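Local coordinates for dimeric protein of unknown function and ferredoxin-like fold (Bacteroides fragilis, PDB 3FMB) that is of unknown function but forms a dimer of ferredoxin-like subunits belonging to the stress-responsive A/B barrel family, at residues R60-G65 and I76-E81. Numbering follows the deposited sequence.
Sequences RKIEVG and IALYSE
Lys61 and Tyr79 meet at the rim of the tyrosine ring: the lysine CE lies in the ring plane, 3.9 Å from Tyr79 CE2. The lysine reaches it because CG stands anti to its backbone N (chi1 -177°) and the rest of the chain is extended. Along the same lysine runs the side chain of Glu81, pointing the same way, with Lys61 CD 3.9 Å from Glu81 OE2; the ammonium and carboxylate stay apart, NZ to OE2 being 4.7 Å. Glu63 approaches Tyr79 obliquely, OE2 3.7 Å from Tyr79 CD2, its carboxylate plane turned 46° from the ring.

On the other face the contact is mostly apolar. Val64 CG1 packs against Ile76 CG2 at 3.8 Å, Ile62 CG1 rests on Ser80 CB, and Leu78 fills in more loosely beside both Ile62 and Val64. Ser80 OG bonds His23 O on the neighbouring strand; Ile49 of helix 35-50 and Tyr91 of helix 85-93 help cover this side.

Between the two faces, the antiparallel strands exchange paired backbone bonds at Glu63 with Tyr79 and at Gly65 with Ala77. At the Arg60 end the ladder is interrupted by a classic beta bulge: Arg60 and Lys61 both face Glu81, whose O takes Arg60 N at 3.0 Å and, weakly, Lys61 N, while Glu81 N binds Lys61 O. Arg60 then leads off to a salt bridge with Asp83.

The Glu63 and Tyr79 face meets the second subunit, whose Tyr79 stacks on this Tyr79 and whose Lys22 adds a cation-pi contact. Lys22 of the same chain and, weakly, Glu81 OE2 hold the tyrosine hydroxyl, which probably steadies the ring for stacking. Glu63 OE2 hydrogen-bonds Tyr116 OH and salt-bridges Lys22, both of the second subunit, probably offsetting the cost of placing its charge at the interface.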
loop_
_atom_site.group_PDB
_atom_site.type_symbol
_atom_site.label_atom_id
_atom_site.label_comp_id
_atom_site.label_asym_id
_atom_site.label_seq_id
_atom_site.Cartn_x
_atom_site.Cartn_y
_atom_site.Cartn_z
ATOM N N ARG A 60 9.558 -0.130 13.354
ATOM C CA ARG A 60 8.798 0.728 14.285
ATOM C C ARG A 60 7.313 0.295 14.326
ATOM O O ARG A 60 6.666 0.373 15.338
ATOM C CB ARG A 60 8.933 2.191 13.872
ATOM C CG ARG A 60 10.382 2.657 13.795
ATOM C CD ARG A 60 10.980 2.733 15.206
ATOM N NE ARG A 60 12.401 3.053 15.188
ATOM C CZ ARG A 60 13.373 2.245 15.616
ATOM N NH1 ARG A 60 13.112 1.058 16.153
ATOM N NH2 ARG A 60 14.631 2.635 15.514
ATOM N N LYS A 61 6.805 -0.185 13.207
ATOM C CA LYS A 61 5.469 -0.741 13.105
ATOM C C LYS A 61 5.466 -1.634 11.878
ATOM O O LYS A 61 6.110 -1.294 10.897
ATOM C CB LYS A 61 4.441 0.376 12.896
ATOM C CG LYS A 61 3.022 -0.114 12.861
ATOM C CD LYS A 61 2.052 1.050 12.853
ATOM C CE LYS A 61 0.623 0.593 12.671
ATOM N NZ LYS A 61 -0.280 1.680 13.159
ATOM N N ILE A 62 4.782 -2.776 11.954
ATOM C CA ILE A 62 4.601 -3.649 10.784
ATOM C C ILE A 62 3.298 -4.427 10.946
ATOM O O ILE A 62 2.901 -4.804 12.039
ATOM C CB ILE A 62 5.814 -4.620 10.523
ATOM C CG1 ILE A 62 5.809 -5.194 9.103
ATOM C CG2 ILE A 62 5.921 -5.706 11.689
ATOM C CD1 ILE A 62 7.227 -5.611 8.576
ATOM N N GLU A 63 2.587 -4.578 9.842
ATOM C CA GLU A 63 1.431 -5.449 9.808
ATOM C C GLU A 63 1.227 -5.961 8.397
ATOM O O GLU A 63 1.621 -5.293 7.421
ATOM C CB GLU A 63 0.188 -4.697 10.271
ATOM C CG GLU A 63 -0.282 -3.641 9.309
ATOM C CD GLU A 63 -1.313 -2.693 9.886
ATOM O OE1 GLU A 63 -1.459 -2.621 11.125
ATOM O OE2 GLU A 63 -1.950 -1.978 9.089
ATOM N N VAL A 64 0.605 -7.144 8.302
ATOM C CA VAL A 64 0.227 -7.708 7.004
ATOM C C VAL A 64 -1.295 -7.819 6.952
ATOM O O VAL A 64 -1.903 -8.393 7.857
ATOM C CB VAL A 64 0.902 -9.071 6.753
ATOM C CG1 VAL A 64 0.291 -9.769 5.527
ATOM C CG2 VAL A 64 2.428 -8.851 6.608
ATOM N N GLY A 65 -1.862 -7.275 5.886
ATOM C CA GLY A 65 -3.288 -7.326 5.628
ATOM C C GLY A 65 -3.584 -8.250 4.467
ATOM O O GLY A 65 -2.938 -8.214 3.445
ATOM N N ILE A 76 -2.210 -9.357 -0.828
ATOM C CA ILE A 76 -1.466 -9.126 0.385
ATOM C C ILE A 76 -0.959 -7.676 0.446
ATOM O O ILE A 76 -0.388 -7.165 -0.549
ATOM C CB ILE A 76 -0.205 -10.065 0.477
ATOM C CG1 ILE A 76 -0.576 -11.570 0.431
ATOM C CG2 ILE A 76 0.619 -9.685 1.751
ATOM C CD1 ILE A 76 0.687 -12.504 0.164
ATOM N N ALA A 77 -1.120 -7.045 1.614
ATOM C CA ALA A 77 -0.575 -5.722 1.871
ATOM C C ALA A 77 0.389 -5.836 3.053
ATOM O O ALA A 77 0.070 -6.496 4.053
ATOM C CB ALA A 77 -1.680 -4.728 2.223
ATOM N N LEU A 78 1.546 -5.185 2.933
ATOM C CA LEU A 78 2.459 -4.989 4.044
ATOM C C LEU A 78 2.543 -3.486 4.301
ATOM O O LEU A 78 2.827 -2.687 3.393
ATOM C CB LEU A 78 3.823 -5.546 3.675
ATOM C CG LEU A 78 4.874 -5.559 4.803
ATOM C CD1 LEU A 78 5.754 -6.830 4.601
ATOM C CD2 LEU A 78 5.700 -4.230 4.759
ATOM N N TYR A 79 2.229 -3.105 5.517
ATOM C CA TYR A 79 2.266 -1.729 5.933
ATOM C C TYR A 79 3.261 -1.637 7.073
ATOM O O TYR A 79 3.141 -2.359 8.053
ATOM C CB TYR A 79 0.873 -1.284 6.375
ATOM C CG TYR A 79 0.859 0.093 7.000
ATOM C CD1 TYR A 79 0.806 1.244 6.198
ATOM C CD2 TYR A 79 0.969 0.257 8.384
ATOM C CE1 TYR A 79 0.831 2.524 6.773
ATOM C CE2 TYR A 79 0.996 1.543 8.956
ATOM C CZ TYR A 79 0.931 2.664 8.137
ATOM O OH TYR A 79 0.937 3.915 8.699
ATOM N N SER A 80 4.212 -0.720 6.963
ATOM C CA SER A 80 5.261 -0.635 7.952
ATOM C C SER A 80 5.837 0.769 8.062
ATOM O O SER A 80 5.694 1.593 7.148
ATOM C CB SER A 80 6.349 -1.657 7.606
ATOM O OG SER A 80 6.971 -1.326 6.396
ATOM N N GLU A 81 6.472 1.030 9.203
ATOM C CA GLU A 81 7.089 2.308 9.526
ATOM C C GLU A 81 8.522 2.094 10.021
ATOM O O GLU A 81 8.796 1.179 10.802
ATOM C CB GLU A 81 6.276 3.070 10.592
ATOM C CG GLU A 81 4.876 3.495 10.074
ATOM C CD GLU A 81 3.967 4.086 11.122
ATOM O OE1 GLU A 81 4.422 4.345 12.250
ATOM O OE2 GLU A 81 2.785 4.305 10.809
#